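Local coordinates for copper homeostasis protein CutC (Streptococcus agalactiae, PDB 2BDQ) that probably binds copper ions and takes part in cellular copper homeostasis on a TIM-barrel scaffold, at residues S100-D105 / F127-K132; I55-M60 / E89-V94; P160-I165 / Q193-E198; T12-L17 / Q48-K53. All blocks are in the same frame, centred on the assembly; numbering follows the deposited sequence.

Interaction 1 of 4, residues S100-D105 / F127-K132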
loop_
_atom_site.group_PDB
_atom_site.type_symbol
_atom_site.label_atom_id
_atom_site.label_comp_id
_atom_site.label_asym_id
_atom_site.label_seq_id
_atom_site.Cartn_x
_atom_site.Cartn_y
_atom_site.Cartn_z
ATOM N N SER A 100 15.165 19.046 -4.423
ATOM C CA SER A 100 14.279 19.827 -5.275
ATOM C C SER A 100 14.888 20.077 -6.652
ATOM O O SER A 100 14.166 20.316 -7.623
ATOM C CB SER A 100 13.944 21.163 -4.607
ATOM O OG SER A 100 15.111 21.956 -4.426
ATOM N N ASN A 101 16.215 20.020 -6.741
ATOM C CA ASN A 101 16.899 20.226 -8.018
ATOM C C ASN A 101 17.202 18.909 -8.734
ATOM O O ASN A 101 18.066 18.847 -9.609
ATOM C CB ASN A 101 18.179 21.045 -7.809
ATOM C CG ASN A 101 18.927 20.651 -6.553
ATOM O OD1 ASN A 101 19.828 19.806 -6.585
ATOM N ND2 ASN A 101 18.550 21.260 -5.425
ATOM N N ASN A 102 16.477 17.859 -8.355
ATOM C CA ASN A 102 16.615 16.546 -8.978
ATOM C C ASN A 102 17.977 15.889 -8.866
ATOM O O ASN A 102 18.421 15.196 -9.785
ATOM C CB ASN A 102 16.230 16.647 -10.450
ATOM C CG ASN A 102 14.799 17.063 -10.637
ATOM O OD1 ASN A 102 14.461 17.742 -11.606
ATOM N ND2 ASN A 102 13.940 16.650 -9.719
ATOM N N HIS A 103 18.646 16.111 -7.746
ATOM C CA HIS A 103 19.947 15.505 -7.510
ATOM C C HIS A 103 19.807 14.567 -6.332
ATOM O O HIS A 103 18.843 14.658 -5.569
ATOM C CB HIS A 103 20.987 16.586 -7.219
ATOM C CG HIS A 103 21.443 17.315 -8.444
ATOM N ND1 HIS A 103 21.795 18.647 -8.433
ATOM C CD2 HIS A 103 21.589 16.898 -9.723
ATOM C CE1 HIS A 103 22.134 19.020 -9.655
ATOM N NE2 HIS A 103 22.017 17.978 -10.457
ATOM N N ILE A 104 20.755 13.656 -6.185
ATOM C CA ILE A 104 20.695 12.720 -5.081
ATOM C C ILE A 104 20.834 13.443 -3.753
ATOM O O ILE A 104 21.800 14.167 -3.531
ATOM C CB ILE A 104 21.801 11.658 -5.194
ATOM C CG1 ILE A 104 21.541 10.782 -6.418
ATOM C CG2 ILE A 104 21.845 10.816 -3.928
ATOM C CD1 ILE A 104 22.526 9.670 -6.590
ATOM N N ASP A 105 19.857 13.249 -2.872
ATOM C CA ASP A 105 19.891 13.884 -1.564
ATOM C C ASP A 105 20.745 13.021 -0.640
ATOM O O ASP A 105 20.223 12.189 0.108
ATOM C CB ASP A 105 18.474 14.018 -0.995
ATOM C CG ASP A 105 18.430 14.874 0.264
ATOM O OD1 ASP A 105 19.470 14.967 0.948
ATOM O OD2 ASP A 105 17.361 15.443 0.574
ATOM N N PHE A 127 16.256 7.477 -10.157
ATOM C CA PHE A 127 17.534 7.776 -10.788
ATOM C C PHE A 127 17.356 8.443 -12.149
ATOM O O PHE A 127 18.139 9.315 -12.517
ATOM C CB PHE A 127 18.352 6.494 -10.966
ATOM C CG PHE A 127 19.761 6.733 -11.441
ATOM C CD1 PHE A 127 20.776 7.036 -10.531
ATOM C CD2 PHE A 127 20.074 6.671 -12.796
ATOM C CE1 PHE A 127 22.078 7.282 -10.966
ATOM C CE2 PHE A 127 21.372 6.917 -13.240
ATOM C CZ PHE A 127 22.376 7.218 -12.329
ATOM N N ASP A 128 16.331 8.036 -12.892
ATOM C CA ASP A 128 16.080 8.594 -14.218
ATOM C C ASP A 128 15.690 10.076 -14.217
ATOM O O ASP A 128 15.810 10.740 -15.250
ATOM C CB ASP A 128 14.996 7.788 -14.939
ATOM C CG ASP A 128 15.379 6.324 -15.132
ATOM O OD1 ASP A 128 16.406 6.046 -15.789
ATOM O OD2 ASP A 128 14.650 5.442 -14.627
ATOM N N VAL A 129 15.227 10.591 -13.070
ATOM C CA VAL A 129 14.821 12.000 -12.948
ATOM C C VAL A 129 16.049 12.911 -12.904
ATOM O O VAL A 129 15.970 14.107 -13.192
ATOM C CB VAL A 129 13.986 12.245 -11.656
ATOM C CG1 VAL A 129 13.601 13.727 -11.540
ATOM C CG2 VAL A 129 12.741 11.375 -11.663
ATOM N N ILE A 130 17.183 12.333 -12.524
ATOM C CA ILE A 130 18.438 13.068 -12.448
ATOM C C ILE A 130 18.839 13.562 -13.849
ATOM O O ILE A 130 18.765 12.817 -14.829
ATOM C CB ILE A 130 19.546 12.159 -11.871
ATOM C CG1 ILE A 130 19.134 11.691 -10.471
ATOM C CG2 ILE A 130 20.884 12.899 -11.822
ATOM C CD1 ILE A 130 20.149 10.807 -9.791
ATOM N N PRO A 131 19.236 14.838 -13.967
ATOM C CA PRO A 131 19.631 15.329 -15.295
ATOM C C PRO A 131 20.746 14.451 -15.860
ATOM O O PRO A 131 21.728 14.174 -15.174
ATOM C CB PRO A 131 20.065 16.774 -15.024
ATOM C CG PRO A 131 20.408 16.785 -13.563
ATOM C CD PRO A 131 19.348 15.900 -12.957
ATOM N N LYS A 132 20.564 14.010 -17.104
ATOM C CA LYS A 132 21.509 13.125 -17.781
ATOM C C LYS A 132 22.974 13.531 -17.655
ATOM O O LYS A 132 23.862 12.683 -17.746
ATOM C CB LYS A 132 21.138 12.977 -19.271
ATOM C CG LYS A 132 19.684 12.535 -19.523
ATOM C CD LYS A 132 19.300 11.278 -18.718
ATOM C CE LYS A 132 17.778 11.020 -18.712
ATOM N NZ LYS A 132 17.364 9.854 -17.849
#
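N102 and I130 bring the two loops closest, their CA atoms 5.2 Å apart, and the backbone of 100-105 meets the turn 127-132 without a conventional hydrogen bond between them. In place of one, the carbonyl oxygen of N102 receives the CA-H of I130, with O and CA 3.4 Å apart and an angle of 157° at the hydrogen. N102 has left-handed backbone angles (phi 61°), a conformation that asparagine tolerates better than most residues. Its CG lies anti to the carbonyl carbon (chi1 -62°), and the amide reaches V129 at right angles, ND2 coming to 3.5 Å from V129 CG1. Both loops follow strands of the eight-stranded parallel TIM barrel, 92-95 and 121-123, and lead into the helices 106-116 and 135-144, so the contact joins two successive beta-alpha loops. H103 crosses P131 at about a right angle, its NE2 lying 3.7 Å from P131 CG. N101 O sits over the centre of one face of the imidazole, 3.8 Å above the plane, and ND1 gives a weak hydrogen bond to N101 OD1, which is also bonded to T99 OG1. P131 has no amide hydrogen to offer and meets N102 O through its apolar CD at 3.4 Å, in keeping with the lack of conventional bonds here. Deeper in, two branched aliphatic chains close the contact, I104 CG1 lying 3.6 Å from I130 CD1, and S138 of helix 135-144 touches both isoleucines. On the turn itself, I130 N bonds back to F127 O, while D128 directs its carboxylate oxygens to the backbone N atoms of H153 and G154.

Interaction 2 of 4, residues I55-M60 / E89-V94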
loop_
_atom_site.group_PDB
_atom_site.type_symbol
_atom_site.label_atom_id
_atom_site.label_comp_id
_atom_site.label_asym_id
_atom_site.label_seq_id
_atom_site.Cartn_x
_atom_site.Cartn_y
_atom_site.Cartn_z
ATOM N N ILE A 55 13.838 -17.805 -3.009
ATOM C CA ILE A 55 13.937 -16.580 -3.789
ATOM C C ILE A 55 14.133 -15.383 -2.860
ATOM O O ILE A 55 13.503 -15.292 -1.806
ATOM C CB ILE A 55 12.692 -16.389 -4.682
ATOM C CG1 ILE A 55 12.679 -14.982 -5.266
ATOM C CG2 ILE A 55 11.438 -16.669 -3.888
ATOM C CD1 ILE A 55 11.543 -14.737 -6.222
ATOM N N SER A 56 15.033 -14.483 -3.253
ATOM C CA SER A 56 15.345 -13.293 -2.466
ATOM C C SER A 56 14.237 -12.262 -2.567
ATOM O O SER A 56 13.466 -12.253 -3.527
ATOM C CB SER A 56 16.659 -12.670 -2.940
ATOM O OG SER A 56 17.724 -13.592 -2.802
ATOM N N VAL A 57 14.194 -11.378 -1.578
ATOM C CA VAL A 57 13.174 -10.342 -1.496
ATOM C C VAL A 57 13.725 -8.947 -1.259
ATOM O O VAL A 57 14.370 -8.706 -0.252
ATOM C CB VAL A 57 12.204 -10.642 -0.342
ATOM C CG1 VAL A 57 11.053 -9.641 -0.349
ATOM C CG2 VAL A 57 11.698 -12.067 -0.452
ATOM N N ALA A 58 13.456 -8.029 -2.179
ATOM C CA ALA A 58 13.903 -6.645 -2.040
ATOM C C ALA A 58 12.656 -5.838 -1.669
ATOM O O ALA A 58 11.713 -5.752 -2.454
ATOM C CB ALA A 58 14.491 -6.139 -3.357
ATOM N N VAL A 59 12.642 -5.259 -0.473
ATOM C CA VAL A 59 11.485 -4.498 -0.013
ATOM C C VAL A 59 11.512 -3.017 -0.368
ATOM O O VAL A 59 12.498 -2.317 -0.124
ATOM C CB VAL A 59 11.305 -4.644 1.522
ATOM C CG1 VAL A 59 10.119 -3.818 2.000
ATOM C CG2 VAL A 59 11.099 -6.108 1.870
HETATM N N MSE A 60 10.408 -2.547 -0.944
HETATM C CA MSE A 60 10.270 -1.149 -1.327
HETATM C C MSE A 60 10.107 -0.244 -0.112
HETATM O O MSE A 60 9.279 -0.494 0.766
HETATM C CB MSE A 60 9.059 -0.960 -2.252
HETATM C CG MSE A 60 9.418 -0.591 -3.680
HETATM SE SE MSE A 60 10.061 1.237 -3.782
HETATM C CE MSE A 60 9.223 1.759 -5.444
ATOM N N GLU A 89 13.841 -9.969 8.220
ATOM C CA GLU A 89 14.801 -10.677 7.381
ATOM C C GLU A 89 14.745 -10.400 5.881
ATOM O O GLU A 89 14.983 -11.302 5.073
ATOM C CB GLU A 89 14.679 -12.186 7.622
ATOM C CG GLU A 89 14.921 -12.613 9.067
ATOM C CD GLU A 89 14.645 -14.092 9.296
ATOM O OE1 GLU A 89 15.354 -14.934 8.697
ATOM O OE2 GLU A 89 13.713 -14.415 10.069
ATOM N N SER A 90 14.439 -9.163 5.501
ATOM C CA SER A 90 14.404 -8.820 4.086
ATOM C C SER A 90 15.838 -8.896 3.554
ATOM O O SER A 90 16.800 -8.647 4.287
ATOM C CB SER A 90 13.838 -7.415 3.890
ATOM O OG SER A 90 12.503 -7.339 4.367
ATOM N N ASP A 91 15.975 -9.242 2.280
ATOM C CA ASP A 91 17.287 -9.377 1.661
ATOM C C ASP A 91 17.844 -8.080 1.102
ATOM O O ASP A 91 19.062 -7.921 0.994
ATOM C CB ASP A 91 17.216 -10.422 0.556
ATOM C CG ASP A 91 16.859 -11.789 1.089
ATOM O OD1 ASP A 91 17.709 -12.390 1.785
ATOM O OD2 ASP A 91 15.725 -12.250 0.833
ATOM N N ALA A 92 16.959 -7.151 0.755
ATOM C CA ALA A 92 17.398 -5.876 0.210
ATOM C C ALA A 92 16.355 -4.789 0.424
ATOM O O ALA A 92 15.177 -5.075 0.623
ATOM C CB ALA A 92 17.703 -6.027 -1.277
ATOM N N LEU A 93 16.801 -3.537 0.378
ATOM C CA LEU A 93 15.918 -2.397 0.548
ATOM C C LEU A 93 15.990 -1.538 -0.712
ATOM O O LEU A 93 17.076 -1.288 -1.236
ATOM C CB LEU A 93 16.346 -1.595 1.778
ATOM C CG LEU A 93 16.535 -2.419 3.061
ATOM C CD1 LEU A 93 17.068 -1.515 4.168
ATOM C CD2 LEU A 93 15.218 -3.065 3.478
ATOM N N VAL A 94 14.830 -1.098 -1.196
ATOM C CA VAL A 94 14.740 -0.284 -2.405
ATOM C C VAL A 94 14.218 1.104 -2.038
ATOM O O VAL A 94 13.094 1.243 -1.547
ATOM C CB VAL A 94 13.769 -0.929 -3.418
ATOM C CG1 VAL A 94 13.864 -0.229 -4.758
ATOM C CG2 VAL A 94 14.068 -2.416 -3.549
#
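A58, V59 and M60 pair in parallel with A92, L93 and V94, and this end of the contact is its tight part. V59 lends both of its backbone polar groups to the neighbouring strand: its N reaches A92 O at 2.8 Å, and its O receives V94 N at the same length. On the face carrying A58, A92 and V94, the two alanines let the strands lie close, their CB atoms 3.8 Å apart, and V94 CG2 packs beside A58 CB at the same distance, while the selenium of M60, a selenomethionine, rests 4.2 Å from V94 CG1. On the other face V59 CG2 presses on S90 OG, a hydroxyl whose polar partners are A85 O and N47 OD1.

Toward the start of both segments the pairing is less regular and the residues S56 and D91 are partly exposed. V57 O receives D91 N and, more weakly, A92 N. D91 turns its carboxylate back, CG anti to its own carbonyl carbon (chi1 -63°), so that OD2 accepts V57 N at 3.0 Å on its anti side; the same oxygen also bonds H51 NE2. An aspartate here supplies the acceptor that the backbone of a regular strand would have offered. Helix 72-87 links the two strands, ending in a Schellman motif with E89 at C-prime: a beta-alpha-beta unit with parallel strands, the repeating unit of the classical TIM barrel.

Interaction 3 of 4, residues P160-I165 / Q193-E198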
loop_
_atom_site.group_PDB
_atom_site.type_symbol
_atom_site.label_atom_id
_atom_site.label_comp_id
_atom_site.label_asym_id
_atom_site.label_seq_id
_atom_site.Cartn_x
_atom_site.Cartn_y
_atom_site.Cartn_z
ATOM N N PRO A 160 10.325 4.394 -24.979
ATOM C CA PRO A 160 10.643 2.965 -25.044
ATOM C C PRO A 160 12.079 2.725 -24.592
ATOM O O PRO A 160 13.003 3.369 -25.087
ATOM C CB PRO A 160 10.443 2.633 -26.523
ATOM C CG PRO A 160 9.367 3.587 -26.934
ATOM C CD PRO A 160 9.811 4.874 -26.273
ATOM N N ILE A 161 12.254 1.802 -23.653
ATOM C CA ILE A 161 13.570 1.471 -23.124
ATOM C C ILE A 161 14.519 1.058 -24.258
ATOM O O ILE A 161 15.721 1.301 -24.195
ATOM C CB ILE A 161 13.438 0.343 -22.052
ATOM C CG1 ILE A 161 14.693 0.274 -21.173
ATOM C CG2 ILE A 161 13.151 -0.987 -22.722
ATOM C CD1 ILE A 161 15.859 -0.446 -21.798
ATOM N N ILE A 162 13.964 0.462 -25.311
ATOM C CA ILE A 162 14.766 0.018 -26.450
ATOM C C ILE A 162 15.564 1.172 -27.071
ATOM O O ILE A 162 16.614 0.958 -27.678
ATOM C CB ILE A 162 13.880 -0.625 -27.540
ATOM C CG1 ILE A 162 14.759 -1.297 -28.587
ATOM C CG2 ILE A 162 13.007 0.423 -28.202
ATOM C CD1 ILE A 162 15.520 -2.492 -28.065
ATOM N N GLU A 163 15.073 2.394 -26.892
ATOM C CA GLU A 163 15.742 3.564 -27.441
ATOM C C GLU A 163 16.760 4.176 -26.485
ATOM O O GLU A 163 17.353 5.208 -26.790
ATOM C CB GLU A 163 14.712 4.622 -27.827
ATOM C CG GLU A 163 13.457 4.046 -28.454
ATOM C CD GLU A 163 13.030 4.769 -29.713
ATOM O OE1 GLU A 163 13.576 4.453 -30.796
ATOM O OE2 GLU A 163 12.153 5.660 -29.615
ATOM N N ASN A 164 16.969 3.547 -25.333
ATOM C CA ASN A 164 17.932 4.080 -24.367
ATOM C C ASN A 164 19.206 3.257 -24.288
ATOM O O ASN A 164 20.026 3.454 -23.394
ATOM C CB ASN A 164 17.304 4.160 -22.977
ATOM C CG ASN A 164 16.076 5.035 -22.947
ATOM O OD1 ASN A 164 15.998 6.029 -23.669
ATOM N ND2 ASN A 164 15.117 4.690 -22.092
ATOM N N ILE A 165 19.361 2.335 -25.227
ATOM C CA ILE A 165 20.517 1.456 -25.262
ATOM C C ILE A 165 21.849 2.189 -25.109
ATOM O O ILE A 165 22.657 1.842 -24.247
ATOM C CB ILE A 165 20.527 0.633 -26.570
ATOM C CG1 ILE A 165 19.331 -0.319 -26.576
ATOM C CG2 ILE A 165 21.840 -0.133 -26.709
ATOM C CD1 ILE A 165 19.189 -1.124 -27.848
ATOM N N GLN A 193 16.213 -9.919 -22.898
ATOM C CA GLN A 193 17.444 -10.560 -23.343
ATOM C C GLN A 193 18.226 -9.662 -24.294
ATOM O O GLN A 193 19.440 -9.481 -24.138
ATOM C CB GLN A 193 17.137 -11.891 -24.021
ATOM C CG GLN A 193 16.967 -13.033 -23.043
ATOM C CD GLN A 193 16.545 -14.322 -23.714
ATOM O OE1 GLN A 193 15.402 -14.463 -24.158
ATOM N NE2 GLN A 193 17.470 -15.271 -23.801
ATOM N N TYR A 194 17.523 -9.095 -25.272
ATOM C CA TYR A 194 18.139 -8.204 -26.250
ATOM C C TYR A 194 18.713 -6.966 -25.571
ATOM O O TYR A 194 19.857 -6.587 -25.814
ATOM C CB TYR A 194 17.107 -7.774 -27.299
ATOM C CG TYR A 194 17.691 -6.932 -28.415
ATOM C CD1 TYR A 194 18.452 -7.514 -29.427
ATOM C CD2 TYR A 194 17.518 -5.547 -28.437
ATOM C CE1 TYR A 194 19.030 -6.743 -30.432
ATOM C CE2 TYR A 194 18.093 -4.763 -29.434
ATOM C CZ TYR A 194 18.847 -5.368 -30.426
ATOM O OH TYR A 194 19.429 -4.595 -31.398
ATOM N N ILE A 195 17.912 -6.329 -24.726
ATOM C CA ILE A 195 18.355 -5.130 -24.018
ATOM C C ILE A 195 19.630 -5.376 -23.211
ATOM O O ILE A 195 20.545 -4.553 -23.230
ATOM C CB ILE A 195 17.228 -4.588 -23.097
ATOM C CG1 ILE A 195 16.292 -3.685 -23.906
ATOM C CG2 ILE A 195 17.807 -3.776 -21.953
ATOM C CD1 ILE A 195 15.676 -4.345 -25.110
ATOM N N CYS A 196 19.691 -6.511 -22.518
ATOM C CA CYS A 196 20.857 -6.853 -21.710
ATOM C C CYS A 196 22.126 -7.095 -22.525
ATOM O O CYS A 196 23.193 -6.616 -22.163
ATOM C CB CYS A 196 20.564 -8.088 -20.854
ATOM S SG CYS A 196 19.419 -7.793 -19.490
ATOM N N GLN A 197 22.020 -7.829 -23.627
ATOM C CA GLN A 197 23.209 -8.096 -24.429
ATOM C C GLN A 197 23.747 -6.848 -25.125
ATOM O O GLN A 197 24.945 -6.735 -25.348
ATOM C CB GLN A 197 22.933 -9.175 -25.479
ATOM C CG GLN A 197 22.163 -8.679 -26.680
ATOM C CD GLN A 197 22.237 -9.632 -27.850
ATOM O OE1 GLN A 197 21.700 -9.357 -28.922
ATOM N NE2 GLN A 197 22.903 -10.764 -27.650
ATOM N N GLU A 198 22.868 -5.909 -25.463
ATOM C CA GLU A 198 23.303 -4.693 -26.147
ATOM C C GLU A 198 23.805 -3.611 -25.197
ATOM O O GLU A 198 24.406 -2.627 -25.634
ATOM C CB GLU A 198 22.161 -4.123 -26.998
ATOM C CG GLU A 198 21.683 -5.049 -28.100
ATOM C CD GLU A 198 22.764 -5.360 -29.130
ATOM O OE1 GLU A 198 22.934 -6.548 -29.467
ATOM O OE2 GLU A 198 23.435 -4.420 -29.602
#
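I162 and I195 meet methyl to methyl, CD1 to CD1 at 3.5 Å, tighter than usual for carbon pairs. The contact belongs to the outer layer of a TIM barrel, where the loop after strand 149-152, leading into helix 165-175, packs on helix 192-199. No hydrogen bond crosses; branched aliphatic residues suit such a seam because they fill it without needing polar partners. The side chains of I162 and I195 cross at about a right angle, and I162 CD1 also meets the Y194 ring at its edge, close to the ring plane, 3.7 Å from CD2. Farther in, I161 CD1 covers I195 CG2 at 3.9 Å. I165 sends CG2 to E198 O at 3.7 Å and its CD1 toward Y194 CE2.

What sets these groups in place lies one layer back. Residues 161-163 form a 3-10 segment, its turns fixed by E163 N to P160 O and N164 N to I161 O. N164 stands at the N-cap position of helix 165-175 but gives no side-chain cap, and its ND2 donates to H153 O. I161 also touches H153 and N191.

On the helix, Y194 has CG anti to its backbone N (chi1 -176°), which puts the ring edge beside I162 CD1. One ring face is covered from within the helix by E198 CG, 3.7 Å above the plane and offset toward the rim.

Interaction 4 of 4, residues T12-L17 / Q48-K53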
loop_
_atom_site.group_PDB
_atom_site.type_symbol
_atom_site.label_atom_id
_atom_site.label_comp_id
_atom_site.label_asym_id
_atom_site.label_seq_id
_atom_site.Cartn_x
_atom_site.Cartn_y
_atom_site.Cartn_z
ATOM N N THR A 12 -0.210 -11.894 -3.949
ATOM C CA THR A 12 -1.240 -12.496 -4.771
ATOM C C THR A 12 -0.685 -13.315 -5.936
ATOM O O THR A 12 -1.141 -14.426 -6.191
ATOM C CB THR A 12 -2.164 -11.407 -5.349
ATOM O OG1 THR A 12 -2.580 -10.530 -4.295
ATOM C CG2 THR A 12 -3.382 -12.030 -5.988
ATOM N N ASP A 13 0.301 -12.767 -6.639
ATOM C CA ASP A 13 0.873 -13.436 -7.802
ATOM C C ASP A 13 2.163 -14.198 -7.533
ATOM O O ASP A 13 2.845 -14.604 -8.469
ATOM C CB ASP A 13 1.112 -12.398 -8.898
ATOM C CG ASP A 13 -0.130 -11.583 -9.199
ATOM O OD1 ASP A 13 0.002 -10.374 -9.483
ATOM O OD2 ASP A 13 -1.241 -12.151 -9.154
ATOM N N LEU A 14 2.488 -14.415 -6.266
ATOM C CA LEU A 14 3.723 -15.116 -5.931
ATOM C C LEU A 14 3.661 -16.638 -6.035
ATOM O O LEU A 14 4.693 -17.288 -6.194
ATOM C CB LEU A 14 4.185 -14.735 -4.522
ATOM C CG LEU A 14 4.550 -13.276 -4.244
ATOM C CD1 LEU A 14 5.077 -13.194 -2.828
ATOM C CD2 LEU A 14 5.592 -12.766 -5.229
ATOM N N THR A 15 2.460 -17.203 -5.968
ATOM C CA THR A 15 2.306 -18.653 -6.017
ATOM C C THR A 15 2.793 -19.331 -7.292
ATOM O O THR A 15 2.999 -20.542 -7.306
ATOM C CB THR A 15 0.837 -19.065 -5.757
ATOM O OG1 THR A 15 -0.043 -18.243 -6.532
ATOM C CG2 THR A 15 0.501 -18.911 -4.279
ATOM N N ARG A 16 3.002 -18.567 -8.358
ATOM C CA ARG A 16 3.465 -19.170 -9.604
ATOM C C ARG A 16 4.957 -18.957 -9.858
ATOM O O ARG A 16 5.499 -19.445 -10.850
ATOM C CB ARG A 16 2.662 -18.623 -10.788
ATOM C CG ARG A 16 2.491 -19.628 -11.920
ATOM C CD ARG A 16 1.759 -20.871 -11.414
ATOM N NE ARG A 16 0.457 -20.520 -10.847
ATOM C CZ ARG A 16 -0.126 -21.164 -9.840
ATOM N NH1 ARG A 16 -1.314 -20.766 -9.396
ATOM N NH2 ARG A 16 0.482 -22.199 -9.272
ATOM N N LEU A 17 5.625 -18.234 -8.964
ATOM C CA LEU A 17 7.048 -17.977 -9.134
ATOM C C LEU A 17 7.888 -19.225 -8.912
ATOM O O LEU A 17 7.572 -20.062 -8.066
ATOM C CB LEU A 17 7.515 -16.867 -8.187
ATOM C CG LEU A 17 7.342 -15.411 -8.631
ATOM C CD1 LEU A 17 5.913 -15.153 -9.064
ATOM C CD2 LEU A 17 7.728 -14.488 -7.488
ATOM N N GLN A 48 8.947 -15.029 4.278
ATOM C CA GLN A 48 8.972 -16.431 4.679
ATOM C C GLN A 48 8.526 -17.323 3.528
ATOM O O GLN A 48 9.103 -18.380 3.301
ATOM C CB GLN A 48 8.065 -16.647 5.891
ATOM C CG GLN A 48 8.043 -18.074 6.422
ATOM C CD GLN A 48 7.251 -18.187 7.717
ATOM O OE1 GLN A 48 7.469 -17.418 8.660
ATOM N NE2 GLN A 48 6.332 -19.148 7.772
ATOM N N TYR A 49 7.503 -16.887 2.801
ATOM C CA TYR A 49 6.984 -17.651 1.673
ATOM C C TYR A 49 8.013 -17.745 0.554
ATOM O O TYR A 49 8.271 -18.823 0.030
ATOM C CB TYR A 49 5.715 -17.002 1.127
ATOM C CG TYR A 49 5.078 -17.765 -0.010
ATOM C CD1 TYR A 49 4.290 -18.885 0.231
ATOM C CD2 TYR A 49 5.268 -17.364 -1.334
ATOM C CE1 TYR A 49 3.697 -19.591 -0.822
ATOM C CE2 TYR A 49 4.684 -18.059 -2.389
ATOM C CZ TYR A 49 3.897 -19.170 -2.126
ATOM O OH TYR A 49 3.302 -19.854 -3.162
ATOM N N LEU A 50 8.598 -16.612 0.184
ATOM C CA LEU A 50 9.590 -16.590 -0.879
ATOM C C LEU A 50 10.886 -17.293 -0.482
ATOM O O LEU A 50 11.444 -18.049 -1.274
ATOM C CB LEU A 50 9.873 -15.150 -1.302
ATOM C CG LEU A 50 8.691 -14.436 -1.964
ATOM C CD1 LEU A 50 8.994 -12.956 -2.064
ATOM C CD2 LEU A 50 8.406 -15.040 -3.342
ATOM N N HIS A 51 11.371 -17.052 0.733
ATOM C CA HIS A 51 12.595 -17.707 1.181
ATOM C C HIS A 51 12.399 -19.215 1.135
ATOM O O HIS A 51 13.311 -19.962 0.786
ATOM C CB HIS A 51 12.948 -17.278 2.605
ATOM C CG HIS A 51 13.467 -15.878 2.706
ATOM N ND1 HIS A 51 13.629 -15.229 3.911
ATOM C CD2 HIS A 51 13.861 -15.000 1.752
ATOM C CE1 HIS A 51 14.096 -14.014 3.697
ATOM N NE2 HIS A 51 14.246 -13.850 2.395
ATOM N N GLU A 52 11.196 -19.655 1.482
ATOM C CA GLU A 52 10.863 -21.072 1.476
ATOM C C GLU A 52 11.007 -21.643 0.058
ATOM O O GLU A 52 11.401 -22.798 -0.107
ATOM C CB GLU A 52 9.435 -21.244 1.996
ATOM C CG GLU A 52 8.962 -22.664 2.245
ATOM C CD GLU A 52 7.660 -22.691 3.048
ATOM O OE1 GLU A 52 7.707 -22.347 4.253
ATOM O OE2 GLU A 52 6.593 -23.036 2.476
ATOM N N LYS A 53 10.708 -20.831 -0.959
ATOM C CA LYS A 53 10.824 -21.262 -2.354
ATOM C C LYS A 53 12.200 -20.908 -2.920
ATOM O O LYS A 53 12.448 -21.039 -4.120
ATOM C CB LYS A 53 9.733 -20.616 -3.214
ATOM C CG LYS A 53 8.324 -21.017 -2.825
ATOM C CD LYS A 53 7.265 -20.253 -3.610
ATOM C CE LYS A 53 7.179 -20.687 -5.057
ATOM N NZ LYS A 53 6.069 -19.969 -5.739
#
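K53 reaches from the end of helix 40-52 to L14 and L17, its CB starting toward their loop. CG stands anti to the carbonyl carbon (chi1 -63°) and CD continues the extended run; the chain then bends at CD-CG (chi3 72°), turning CE to within 3.1 Å of L17 O. At the tip NZ gives a 2.8 Å hydrogen bond to L17 O, NZ lying 17° off the carbonyl plane of L17, and a weak one to L14 O at 3.0 Å. A lysine suits this place, since its long chain can carry a donor to two carbonyls of an irregular loop; L14 O also accepts L17 N.

Beside it, Y49 has L14 O at its ring edge, in plane, and its OH lies 3.2 Å from T15 CG2. Beneath, L14 and L50 cross at about a right angle, CD1 to CD2 at 3.8 Å, and L17 CD2 adds its methyl to the same L50 methyl.

The leucines line the inner side, over the barrel: L14 touches A8 of strand 3-9 and V25 of strand 24-28, L17 touches F6, and L50 touches V25. On the outer side, Y49 packs on L73 of the second subunit, so helix 40-52 lies between sheet and partner.

Following the chain, interaction 4 comes first, joining the loop after strand 3-9 to helix 40-52 across strand 24-28. Interaction 2 begins directly after it: helix 40-52 runs into strand 56-60, which pairs with 92-95 once helix 72-87 has crossed over. These two touch, with L50 O 3.0 Å from I55 N, a probable hydrogen bond. Interaction 1 then bridges successive beta-alpha loops around helix 106-116 and strand 121-123, and interaction 3 closes last, spanning helix 165-175 and strand 180-183. All four are in series, none nested or crossed. Interactions 1 and 4, centres about 34 Å apart, lie on opposite sides of the chain's centre, tying separate sectors of one barrel.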